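Local coordinates for chromosome segregation protein smc (Pyrococcus furiosus, PDB 3KTA) that probably works in chromosome condensation and partitioning, its two terminal domains joining into an ABC-type ATPase that here holds a bisubstrate analogue of the adenylate kinase reaction, at residues 3-8 and 85-90; 98-103 and 115-120; 10-15 and 64-69. All blocks are in the same frame, centred on the assembly; numbering follows the deposited sequence.

How the contacts relate
Contacts 1 and 2 belong to one antiparallel sheet of the N-terminal half of the ATPase domain. Contact 1 pairs strands 3-10 and 80-87. Contact 2 pairs strand 99-106 with strand 112-116 and the turn after it. Strands 80-87 and 99-106 are neighbours, so the two contacts touch: Phe-86 N probably bonds Val-100 O, and the Tyr-85 ring packs on Val-101. Both are partly buried and mix apolar packing on one face with charged and aromatic pairs on the other. The touching residues of contact 3 are all buried. Its centre lies about 22 to 23 Å from the other two centres. It joins two loops, relies mostly on backbone bonds, and holds an adenine of the bound nucleotide.

Contact 1. Residues 3-8 and 85-90; sequences YIEKLE and YFNNED
Tyr-85 meets Lys-6 and Glu-8 where strand 80-87 pairs antiparallel with strand 3-10 in the sheet of the ATPase domain. A classic beta bulge breaks the register: Glu-5 and Lys-6 both face Tyr-85. The Lys-6 chain runs across one face of the Tyr-85 ring. Lys-6 CE sits over the middle, 3.7 Å from the centroid of the Tyr-85 ring, and Lys-6 NZ adds a cation-pi contact. CG of Lys-6 stands between the backbone N and the carbonyl carbon (chi1 66°), and the extended chain beyond it reaches over the ring. NZ then makes a salt bridge to Glu-8 OE2. At the ring's edge, Tyr-85 OH donates to Glu-8 OE1 at 2.9 Å, coming from above the carboxylate plane. With an alanine in place of Tyr-85, the Lys-6 chain is likely to lose its aromatic surface and Glu-8 OE1 this donor. On the same face of the sheet as Tyr-85, the Asn-87 amide lies almost flat on the Tyr-3 ring, the planes 8° apart. Asn-87 CB makes a CH-pi contact with that ring. Ile-4 and Phe-86 point the other way and run side by side, with Phe-24 and Phe-93 nearby. The Asn-87 amide is held twice, by acceptors that both lie close to its plane. Asn-87 ND2 donates to Glu-89 OE2 at 2.9 Å and to Glu-5 OE2 at 3.2 Å.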
loop_
_atom_site.group_PDB
_atom_site.type_symbol
_atom_site.label_atom_id
_atom_site.label_comp_id
_atom_site.label_asym_id
_atom_site.label_seq_id
_atom_site.Cartn_x
_atom_site.Cartn_y
_atom_site.Cartn_z
ATOM N N TYR A 3 6.543 -12.436 1.587
ATOM C CA TYR A 3 6.838 -11.010 1.765
ATOM C C TYR A 3 7.970 -10.616 0.855
ATOM O O TYR A 3 8.714 -11.468 0.358
ATOM C CB TYR A 3 7.174 -10.672 3.218
ATOM C CG TYR A 3 8.352 -11.395 3.813
ATOM C CD1 TYR A 3 8.178 -12.606 4.486
ATOM C CD2 TYR A 3 9.634 -10.867 3.734
ATOM C CE1 TYR A 3 9.256 -13.271 5.053
ATOM C CE2 TYR A 3 10.721 -11.529 4.308
ATOM C CZ TYR A 3 10.513 -12.729 4.959
ATOM O OH TYR A 3 11.594 -13.372 5.522
ATOM N N ILE A 4 8.096 -9.313 0.640
ATOM C CA ILE A 4 9.098 -8.782 -0.266
ATOM C C ILE A 4 10.461 -8.665 0.416
ATOM O O ILE A 4 10.604 -7.994 1.435
ATOM C CB ILE A 4 8.676 -7.403 -0.808
ATOM C CG1 ILE A 4 7.290 -7.477 -1.451
ATOM C CG2 ILE A 4 9.737 -6.864 -1.800
ATOM C CD1 ILE A 4 6.710 -6.085 -1.800
ATOM N N GLU A 5 11.458 -9.352 -0.127
ATOM C CA GLU A 5 12.808 -9.235 0.416
ATOM C C GLU A 5 13.492 -7.997 -0.147
ATOM O O GLU A 5 14.105 -7.219 0.589
ATOM C CB GLU A 5 13.601 -10.524 0.146
ATOM C CG GLU A 5 12.992 -11.686 0.902
ATOM C CD GLU A 5 13.860 -12.912 0.945
ATOM O OE1 GLU A 5 14.330 -13.335 -0.135
ATOM O OE2 GLU A 5 14.044 -13.457 2.064
ATOM N N LYS A 6 13.349 -7.792 -1.450
ATOM C CA LYS A 6 13.968 -6.642 -2.099
ATOM C C LYS A 6 13.412 -6.412 -3.495
ATOM O O LYS A 6 12.798 -7.310 -4.095
ATOM C CB LYS A 6 15.491 -6.819 -2.192
ATOM C CG LYS A 6 15.925 -7.983 -3.107
ATOM C CD LYS A 6 17.442 -8.073 -3.181
ATOM C CE LYS A 6 17.855 -9.226 -4.098
ATOM N NZ LYS A 6 19.341 -9.351 -4.216
ATOM N N LEU A 7 13.645 -5.199 -4.000
ATOM C CA LEU A 7 13.475 -4.852 -5.406
ATOM C C LEU A 7 14.833 -4.568 -6.042
ATOM O O LEU A 7 15.763 -4.098 -5.379
ATOM C CB LEU A 7 12.650 -3.575 -5.563
ATOM C CG LEU A 7 11.185 -3.614 -5.173
ATOM C CD1 LEU A 7 10.660 -2.197 -5.036
ATOM C CD2 LEU A 7 10.374 -4.389 -6.220
ATOM N N GLU A 8 14.930 -4.841 -7.332
ATOM C CA GLU A 8 16.064 -4.408 -8.147
ATOM C C GLU A 8 15.518 -3.606 -9.323
ATOM O O GLU A 8 14.716 -4.117 -10.105
ATOM C CB GLU A 8 16.875 -5.616 -8.632
ATOM C CG GLU A 8 17.707 -6.234 -7.527
ATOM C CD GLU A 8 18.430 -7.493 -7.947
ATOM O OE1 GLU A 8 18.176 -7.987 -9.063
ATOM O OE2 GLU A 8 19.225 -7.996 -7.130
ATOM N N TYR A 85 11.832 -9.789 -5.352
ATOM C CA TYR A 85 12.225 -11.047 -4.698
ATOM C C TYR A 85 11.298 -11.300 -3.508
ATOM O O TYR A 85 11.297 -10.529 -2.533
ATOM C CB TYR A 85 13.689 -10.967 -4.238
ATOM C CG TYR A 85 14.677 -10.895 -5.385
ATOM C CD1 TYR A 85 14.767 -9.761 -6.178
ATOM C CD2 TYR A 85 15.492 -11.968 -5.688
ATOM C CE1 TYR A 85 15.660 -9.688 -7.245
ATOM C CE2 TYR A 85 16.388 -11.910 -6.753
ATOM C CZ TYR A 85 16.464 -10.769 -7.527
ATOM O OH TYR A 85 17.356 -10.705 -8.585
ATOM N N PHE A 86 10.491 -12.358 -3.590
ATOM C CA PHE A 86 9.609 -12.715 -2.486
ATOM C C PHE A 86 10.194 -13.846 -1.661
ATOM O O PHE A 86 10.636 -14.866 -2.203
ATOM C CB PHE A 86 8.251 -13.181 -2.996
ATOM C CG PHE A 86 7.359 -12.080 -3.462
ATOM C CD1 PHE A 86 7.264 -11.773 -4.818
ATOM C CD2 PHE A 86 6.590 -11.365 -2.550
ATOM C CE1 PHE A 86 6.421 -10.759 -5.261
ATOM C CE2 PHE A 86 5.739 -10.353 -2.989
ATOM C CZ PHE A 86 5.664 -10.049 -4.333
ATOM N N ASN A 87 10.150 -13.698 -0.346
ATOM C CA ASN A 87 10.319 -14.860 0.511
ATOM C C ASN A 87 9.043 -15.710 0.475
ATOM O O ASN A 87 7.945 -15.205 0.705
ATOM C CB ASN A 87 10.645 -14.426 1.940
ATOM C CG ASN A 87 10.922 -15.601 2.842
ATOM O OD1 ASN A 87 10.039 -16.409 3.098
ATOM N ND2 ASN A 87 12.153 -15.698 3.333
ATOM N N ASN A 88 9.196 -16.996 0.149
ATOM C CA ASN A 88 8.067 -17.918 0.010
ATOM C C ASN A 88 8.242 -19.121 0.919
ATOM O O ASN A 88 7.740 -20.213 0.623
ATOM C CB ASN A 88 7.910 -18.394 -1.447
ATOM C CG ASN A 88 6.599 -19.132 -1.693
ATOM O OD1 ASN A 88 5.530 -18.687 -1.276
ATOM N ND2 ASN A 88 6.680 -20.270 -2.385
ATOM N N GLU A 89 8.945 -18.942 2.028
ATOM C CA GLU A 89 9.049 -20.047 2.981
ATOM C C GLU A 89 7.670 -20.519 3.460
ATOM O O GLU A 89 7.496 -21.696 3.819
ATOM C CB GLU A 89 9.912 -19.648 4.162
ATOM C CG GLU A 89 11.362 -19.465 3.824
ATOM C CD GLU A 89 12.155 -18.999 5.018
ATOM O OE1 GLU A 89 11.953 -19.561 6.111
ATOM O OE2 GLU A 89 12.969 -18.067 4.869
ATOM N N ASP A 90 6.690 -19.615 3.463
ATOM C CA ASP A 90 5.332 -19.952 3.907
ATOM C C ASP A 90 4.494 -20.654 2.838
ATOM O O ASP A 90 3.361 -21.048 3.086
ATOM C CB ASP A 90 4.596 -18.716 4.442
ATOM C CG ASP A 90 4.310 -17.658 3.363
ATOM O OD1 ASP A 90 4.702 -17.816 2.182
ATOM O OD2 ASP A 90 3.682 -16.636 3.716
HETATM O O HOH W 1 19.665 -10.881 -6.925
#

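Contact 2. Residues 98-103 and 115-120; sequences DEVVIR and WLNGRR
Arg-103 and Trp-115 pair across a beta hairpin, strands 99-106 and 112-116, in the antiparallel sheet of the ATPase domain. Backbone bonds come first. Arg-103 and Trp-115 form a hydrogen-bonded pair, with Trp-115 N to Arg-103 O at 2.9 Å and Arg-103 N to Trp-115 O at 3.0 Å. Ile-102 and Leu-116 form the next, non-hydrogen-bonded pair. Strand 112-116 then ends in a type I' turn from Leu-116 to Arg-119, with Asn-117 and Gly-118 at positive phi. The stack is the main side-chain contact. The Arg-103 guanidinium lies flat on the Trp-115 indole, the planes 16° apart. Arg-103 NH2 sits 3.3 Å from Trp-115 CE2, and Arg-103 CZ stands over the six-membered ring as a cation-pi contact. Arg-103 CG is anti to the backbone N (chi1 177°), but a bend at chi3 (57°) folds the chain back over the indole. Arg-103 NH1 also makes a salt bridge to Glu-81. The apolar part lies on the other face of the sheet. Leu-116 CD1 touches Val-100 CG1 and Ile-102 CG1, and helix 123-132 packs there through Ile-126. Asn-117 continues the strand pairing into the turn with one backbone and one side-chain bond. Asn-117 N donates to Val-101 O at 2.8 Å, and Asn-117 OD1, a side-chain atom, accepts from Val-101 N, also at 2.8 Å.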
loop_
_atom_site.group_PDB
_atom_site.type_symbol
_atom_site.label_atom_id
_atom_site.label_comp_id
_atom_site.label_asym_id
_atom_site.label_seq_id
_atom_site.Cartn_x
_atom_site.Cartn_y
_atom_site.Cartn_z
ATOM N N ASP A 98 11.608 -21.639 -1.782
ATOM C CA ASP A 98 11.653 -20.623 -0.724
ATOM C C ASP A 98 11.762 -19.201 -1.245
ATOM O O ASP A 98 11.515 -18.252 -0.498
ATOM C CB ASP A 98 12.834 -20.867 0.212
ATOM C CG ASP A 98 12.633 -22.059 1.108
ATOM O OD1 ASP A 98 11.499 -22.582 1.175
ATOM O OD2 ASP A 98 13.620 -22.463 1.757
ATOM N N GLU A 99 12.166 -19.050 -2.503
ATOM C CA GLU A 99 12.259 -17.733 -3.123
ATOM C C GLU A 99 11.476 -17.729 -4.425
ATOM O O GLU A 99 11.583 -18.662 -5.231
ATOM C CB GLU A 99 13.722 -17.372 -3.393
ATOM C CG GLU A 99 13.917 -16.016 -4.064
ATOM C CD GLU A 99 15.361 -15.788 -4.483
ATOM O OE1 GLU A 99 15.792 -16.365 -5.507
ATOM O OE2 GLU A 99 16.064 -15.039 -3.779
ATOM N N VAL A 100 10.667 -16.690 -4.626
ATOM C CA VAL A 100 9.959 -16.495 -5.883
ATOM C C VAL A 100 10.381 -15.153 -6.445
ATOM O O VAL A 100 10.171 -14.123 -5.799
ATOM C CB VAL A 100 8.427 -16.516 -5.690
ATOM C CG1 VAL A 100 7.699 -16.064 -6.966
ATOM C CG2 VAL A 100 7.958 -17.918 -5.248
ATOM N N VAL A 101 10.985 -15.168 -7.632
ATOM C CA VAL A 101 11.521 -13.949 -8.237
ATOM C C VAL A 101 10.715 -13.671 -9.491
ATOM O O VAL A 101 10.608 -14.525 -10.385
ATOM C CB VAL A 101 13.020 -14.105 -8.619
ATOM C CG1 VAL A 101 13.592 -12.782 -9.193
ATOM C CG2 VAL A 101 13.846 -14.548 -7.416
ATOM N N ILE A 102 10.152 -12.472 -9.569
ATOM C CA ILE A 102 9.430 -12.048 -10.754
ATOM C C ILE A 102 10.149 -10.840 -11.352
ATOM O O ILE A 102 10.561 -9.935 -10.624
ATOM C CB ILE A 102 7.975 -11.692 -10.424
ATOM C CG1 ILE A 102 7.217 -12.936 -9.951
ATOM C CG2 ILE A 102 7.292 -11.070 -11.619
ATOM C CD1 ILE A 102 5.847 -12.625 -9.354
ATOM N N ARG A 103 10.330 -10.844 -12.671
ATOM C CA ARG A 103 11.009 -9.742 -13.346
ATOM C C ARG A 103 10.163 -9.299 -14.524
ATOM O O ARG A 103 9.587 -10.132 -15.224
ATOM C CB ARG A 103 12.401 -10.166 -13.841
ATOM C CG ARG A 103 13.138 -9.081 -14.610
ATOM C CD ARG A 103 14.650 -9.259 -14.507
ATOM N NE ARG A 103 15.095 -10.565 -14.986
ATOM C CZ ARG A 103 15.620 -10.782 -16.189
ATOM N NH1 ARG A 103 15.758 -9.781 -17.052
ATOM N NH2 ARG A 103 16.005 -12.009 -16.532
ATOM N N TRP A 115 9.826 -12.760 -16.468
ATOM C CA TRP A 115 10.509 -13.965 -15.994
ATOM C C TRP A 115 9.920 -14.355 -14.653
ATOM O O TRP A 115 9.564 -13.492 -13.854
ATOM C CB TRP A 115 12.008 -13.735 -15.790
ATOM C CG TRP A 115 12.798 -13.453 -17.034
ATOM C CD1 TRP A 115 13.644 -14.312 -17.672
ATOM C CD2 TRP A 115 12.837 -12.227 -17.773
ATOM N NE1 TRP A 115 14.207 -13.697 -18.767
ATOM C CE2 TRP A 115 13.722 -12.418 -18.854
ATOM C CE3 TRP A 115 12.211 -10.985 -17.626
ATOM C CZ2 TRP A 115 13.990 -11.413 -19.784
ATOM C CZ3 TRP A 115 12.472 -9.994 -18.545
ATOM C CH2 TRP A 115 13.359 -10.210 -19.614
ATOM N N LEU A 116 9.814 -15.658 -14.419
ATOM C CA LEU A 116 9.419 -16.199 -13.135
ATOM C C LEU A 116 10.485 -17.207 -12.728
ATOM O O LEU A 116 10.750 -18.170 -13.454
ATOM C CB LEU A 116 8.048 -16.874 -13.225
ATOM C CG LEU A 116 7.616 -17.713 -12.025
ATOM C CD1 LEU A 116 7.422 -16.835 -10.779
ATOM C CD2 LEU A 116 6.325 -18.476 -12.349
ATOM N N ASN A 117 11.128 -16.969 -11.598
ATOM C CA ASN A 117 12.216 -17.833 -11.158
ATOM C C ASN A 117 13.249 -18.139 -12.244
ATOM O O ASN A 117 13.705 -19.273 -12.391
ATOM C CB ASN A 117 11.678 -19.117 -10.525
ATOM C CG ASN A 117 11.042 -18.861 -9.172
ATOM O OD1 ASN A 117 11.220 -17.789 -8.599
ATOM N ND2 ASN A 117 10.302 -19.842 -8.652
ATOM N N GLY A 118 13.611 -17.110 -12.999
ATOM C CA GLY A 118 14.723 -17.208 -13.920
ATOM C C GLY A 118 14.352 -17.828 -15.246
ATOM O O GLY A 118 15.226 -18.055 -16.085
ATOM N N ARG A 119 13.062 -18.097 -15.435
ATOM C CA ARG A 119 12.571 -18.637 -16.704
ATOM C C ARG A 119 11.563 -17.678 -17.327
ATOM O O ARG A 119 10.744 -17.107 -16.614
ATOM C CB ARG A 119 11.949 -20.021 -16.485
ATOM C CG ARG A 119 12.991 -21.029 -16.003
ATOM C CD ARG A 119 12.434 -22.071 -15.041
ATOM N NE ARG A 119 13.465 -22.897 -14.390
ATOM C CZ ARG A 119 14.764 -22.589 -14.281
ATOM N NH1 ARG A 119 15.249 -21.458 -14.780
ATOM N NH2 ARG A 119 15.594 -23.424 -13.658
ATOM N N ARG A 120 11.631 -17.480 -18.643
ATOM C CA ARG A 120 10.656 -16.618 -19.314
ATOM C C ARG A 120 9.213 -17.076 -19.032
ATOM O O ARG A 120 8.920 -18.275 -18.966
ATOM C CB ARG A 120 10.928 -16.542 -20.828
ATOM C CG ARG A 120 12.188 -15.733 -21.200
ATOM C CD ARG A 120 12.045 -14.272 -20.802
ATOM N NE ARG A 120 10.952 -13.642 -21.531
ATOM C CZ ARG A 120 11.055 -13.182 -22.773
ATOM N NH1 ARG A 120 12.216 -13.256 -23.425
ATOM N NH2 ARG A 120 9.998 -12.637 -23.360
HETATM O O HOH W 2 12.750 -14.299 -12.506
#

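Contact 3. Residues 10-15 and 64-69; sequences KGFKSY and SDLIFA. With AP5 (bis(adenosine)-5'-pentaphosphate), chain E.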
loop_
_atom_site.group_PDB
_atom_site.type_symbol
_atom_site.label_atom_id
_atom_site.label_comp_id
_atom_site.label_asym_id
_atom_site.label_seq_id
_atom_site.Cartn_x
_atom_site.Cartn_y
_atom_site.Cartn_z
ATOM N N LYS A 10 16.368 -1.282 -12.723
ATOM C CA LYS A 10 17.335 -0.861 -13.729
ATOM C C LYS A 10 16.645 -0.061 -14.829
ATOM O O LYS A 10 15.765 -0.572 -15.531
ATOM C CB LYS A 10 18.059 -2.073 -14.328
ATOM C CG LYS A 10 19.079 -1.671 -15.407
ATOM C CD LYS A 10 19.735 -2.865 -16.073
ATOM C CE LYS A 10 20.603 -2.388 -17.229
ATOM N NZ LYS A 10 21.222 -3.510 -17.980
ATOM N N GLY A 11 17.024 1.210 -14.968
ATOM C CA GLY A 11 16.443 2.060 -15.989
ATOM C C GLY A 11 14.996 2.406 -15.705
ATOM O O GLY A 11 14.224 2.739 -16.615
ATOM N N PHE A 12 14.621 2.341 -14.427
ATOM C CA PHE A 12 13.231 2.540 -14.053
ATOM C C PHE A 12 12.971 3.926 -13.466
ATOM O O PHE A 12 13.529 4.275 -12.426
ATOM C CB PHE A 12 12.770 1.463 -13.064
ATOM C CG PHE A 12 11.309 1.536 -12.762
ATOM C CD1 PHE A 12 10.391 0.927 -13.592
ATOM C CD2 PHE A 12 10.841 2.275 -11.674
ATOM C CE1 PHE A 12 9.042 1.023 -13.352
ATOM C CE2 PHE A 12 9.485 2.377 -11.423
ATOM C CZ PHE A 12 8.581 1.743 -12.249
ATOM N N LYS A 13 12.116 4.687 -14.146
ATOM C CA LYS A 13 11.791 6.069 -13.789
ATOM C C LYS A 13 13.026 6.861 -13.362
ATOM O O LYS A 13 13.997 6.933 -14.110
ATOM C CB LYS A 13 10.646 6.112 -12.765
ATOM C CG LYS A 13 9.381 5.429 -13.288
ATOM C CD LYS A 13 8.165 5.627 -12.385
ATOM C CE LYS A 13 7.588 7.009 -12.569
ATOM N NZ LYS A 13 6.215 7.158 -12.008
ATOM N N SER A 14 13.009 7.478 -12.183
ATOM C CA SER A 14 14.125 8.339 -11.784
ATOM C C SER A 14 15.400 7.622 -11.295
ATOM O O SER A 14 16.365 8.278 -10.882
ATOM C CB SER A 14 13.657 9.299 -10.686
ATOM O OG SER A 14 13.194 8.561 -9.558
ATOM N N TYR A 15 15.426 6.293 -11.333
ATOM C CA TYR A 15 16.514 5.561 -10.667
ATOM C C TYR A 15 17.805 5.310 -11.459
ATOM O O TYR A 15 18.770 4.741 -10.924
ATOM C CB TYR A 15 15.990 4.294 -9.962
ATOM C CG TYR A 15 15.341 4.684 -8.650
ATOM C CD1 TYR A 15 16.096 4.814 -7.488
ATOM C CD2 TYR A 15 13.997 5.001 -8.596
ATOM C CE1 TYR A 15 15.511 5.216 -6.290
ATOM C CE2 TYR A 15 13.409 5.414 -7.420
ATOM C CZ TYR A 15 14.167 5.521 -6.273
ATOM O OH TYR A 15 13.569 5.931 -5.106
ATOM N N SER A 64 6.098 3.035 -21.960
ATOM C CA SER A 64 7.498 3.294 -22.295
ATOM C C SER A 64 8.057 4.539 -21.596
ATOM O O SER A 64 9.281 4.696 -21.468
ATOM C CB SER A 64 7.686 3.410 -23.812
ATOM O OG SER A 64 6.867 4.434 -24.349
ATOM N N ASP A 65 7.161 5.416 -21.141
ATOM C CA ASP A 65 7.559 6.633 -20.434
ATOM C C ASP A 65 8.161 6.312 -19.071
ATOM O O ASP A 65 8.699 7.195 -18.397
ATOM C CB ASP A 65 6.364 7.567 -20.250
ATOM C CG ASP A 65 5.908 8.211 -21.556
ATOM O OD1 ASP A 65 6.751 8.404 -22.458
ATOM O OD2 ASP A 65 4.708 8.534 -21.669
ATOM N N LEU A 66 8.068 5.047 -18.670
ATOM C CA LEU A 66 8.676 4.586 -17.428
ATOM C C LEU A 66 10.183 4.395 -17.566
ATOM O O LEU A 66 10.882 4.131 -16.589
ATOM C CB LEU A 66 8.029 3.276 -16.993
ATOM C CG LEU A 66 6.555 3.329 -16.599
ATOM C CD1 LEU A 66 6.076 1.933 -16.254
ATOM C CD2 LEU A 66 6.342 4.271 -15.418
ATOM N N ILE A 67 10.687 4.490 -18.791
ATOM C CA ILE A 67 12.105 4.287 -19.009
ATOM C C ILE A 67 12.888 5.530 -18.634
ATOM O O ILE A 67 12.556 6.637 -19.080
ATOM C CB ILE A 67 12.410 3.875 -20.459
ATOM C CG1 ILE A 67 11.689 2.561 -20.776
ATOM C CG2 ILE A 67 13.902 3.723 -20.647
ATOM C CD1 ILE A 67 11.839 2.113 -22.235
ATOM N N PHE A 68 13.912 5.331 -17.813
ATOM C CA PHE A 68 14.783 6.406 -17.364
ATOM C C PHE A 68 15.291 7.275 -18.498
ATOM O O PHE A 68 15.891 6.789 -19.456
ATOM C CB PHE A 68 15.976 5.859 -16.602
ATOM C CG PHE A 68 16.983 6.904 -16.247
ATOM C CD1 PHE A 68 16.674 7.899 -15.322
ATOM C CD2 PHE A 68 18.242 6.905 -16.835
ATOM C CE1 PHE A 68 17.612 8.863 -14.982
ATOM C CE2 PHE A 68 19.182 7.873 -16.500
ATOM C CZ PHE A 68 18.861 8.853 -15.580
ATOM N N ALA A 69 15.056 8.571 -18.355
ATOM C CA ALA A 69 15.622 9.576 -19.234
ATOM C C ALA A 69 15.906 10.773 -18.338
ATOM O O ALA A 69 14.978 11.433 -17.878
ATOM C CB ALA A 69 14.640 9.935 -20.306
HETATM P PA AP5 E . 4.604 17.081 -7.595
HETATM O O1A AP5 E . 5.436 18.345 -7.530
HETATM O O2A AP5 E . 4.336 16.644 -9.011
HETATM O O3A AP5 E . 5.328 15.832 -6.856
HETATM P PB AP5 E . 6.152 15.971 -5.505
HETATM O O1B AP5 E . 5.486 16.975 -4.586
HETATM O O2B AP5 E . 7.617 16.213 -5.749
HETATM O O3B AP5 E . 5.843 14.443 -5.093
HETATM P PG AP5 E . 6.533 13.782 -3.851
HETATM O O1G AP5 E . 6.948 14.861 -2.870
HETATM O O2G AP5 E . 5.526 12.829 -3.288
HETATM O O3G AP5 E . 7.841 13.168 -4.490
HETATM P PD AP5 E . 8.370 11.672 -4.470
HETATM O O1D AP5 E . 9.537 11.563 -3.537
HETATM O O2D AP5 E . 7.274 10.658 -4.250
HETATM O O3D AP5 E . 8.943 11.615 -5.979
HETATM P PE AP5 E . 8.410 10.657 -7.169
HETATM O O1E AP5 E . 8.688 9.230 -6.756
HETATM O O2E AP5 E . 7.013 11.000 -7.540
HETATM O O5F AP5 E . 3.250 17.237 -6.737
HETATM C C5F AP5 E . 2.068 17.848 -7.219
HETATM C C4F AP5 E . 0.964 17.855 -6.160
HETATM O O4F AP5 E . 0.421 16.552 -6.048
HETATM C C3F AP5 E . 1.462 18.216 -4.768
HETATM O O3F AP5 E . 0.379 18.693 -3.995
HETATM C C2F AP5 E . 1.868 16.870 -4.208
HETATM O O2F AP5 E . 1.778 16.839 -2.800
HETATM C C1F AP5 E . 0.867 15.923 -4.855
HETATM N N9A AP5 E . 1.483 14.655 -5.273
HETATM C C8A AP5 E . 2.817 14.388 -5.425
HETATM N N7A AP5 E . 2.950 13.114 -5.856
HETATM C C5A AP5 E . 1.720 12.564 -5.973
HETATM C C6A AP5 E . 1.291 11.301 -6.356
HETATM N N6A AP5 E . 2.175 10.321 -6.565
HETATM N N1A AP5 E . -0.055 11.034 -6.374
HETATM C C2A AP5 E . -0.973 12.009 -6.023
HETATM N N3A AP5 E . -0.547 13.262 -5.640
HETATM C C4A AP5 E . 0.785 13.529 -5.610
HETATM O O5J AP5 E . 9.497 11.063 -8.282
HETATM C C5J AP5 E . 9.308 12.203 -9.100
HETATM C C4J AP5 E . 10.560 12.348 -9.945
HETATM O O4J AP5 E . 10.683 11.200 -10.782
HETATM C C3J AP5 E . 10.465 13.568 -10.869
HETATM O O3J AP5 E . 11.674 14.284 -10.801
HETATM C C2J AP5 E . 10.309 12.930 -12.228
HETATM O O2J AP5 E . 10.777 13.757 -13.282
HETATM C C1J AP5 E . 11.094 11.638 -12.058
HETATM N N9B AP5 E . 10.752 10.701 -13.136
HETATM C C8B AP5 E . 9.563 10.079 -13.408
HETATM N N7B AP5 E . 9.720 9.322 -14.518
HETATM C C5B AP5 E . 10.997 9.470 -14.949
HETATM C C6B AP5 E . 11.702 8.948 -16.027
HETATM N N6B AP5 E . 11.077 8.221 -16.947
HETATM N N1B AP5 E . 13.014 9.305 -16.188
HETATM C C2B AP5 E . 13.650 10.166 -15.320
HETATM N N3B AP5 E . 12.944 10.680 -14.253
HETATM C C4B AP5 E . 11.648 10.334 -14.089
#
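Gly-11 and Lys-13 bind the backbone of Leu-66 and Phe-68 where two loops of this P-loop-type ATPase enclose an adenine of AP5. This inner part is tight. Phe-68 N donates to Gly-11 O at 2.9 Å, and Lys-13 N donates to Leu-66 O at 2.8 Å. Lys-13 O lies at the edge of the Phe-68 ring, 3.1 Å from Phe-68 CD1. CG of Phe-68 is anti to the backbone N (chi1 174°), which sets the ring beside that carbonyl. Side-chain packing is looser. Lys-13 CD rests 3.8 Å from Leu-66 CD2, and Phe-12 CE1 is farther from Leu-66 CD1, at 4.2 Å. The bend at chi3 (77°) carries Lys-13 NZ to a salt bridge with Asp-44. The other side of the contact is filled by ligand and protein, not by the two loops alone. Ser-14 OG bonds Asn-41 of the ATP site and Ser-146 of the other Smc chain. CB and CE of Lys-13 lie against the adenine near N7B. The backbone of 65-69 reads the adenine's polar edge: N6B donates to Ile-67 O at 3.0 Å, and Ala-69 N donates to N1B at 3.1 Å.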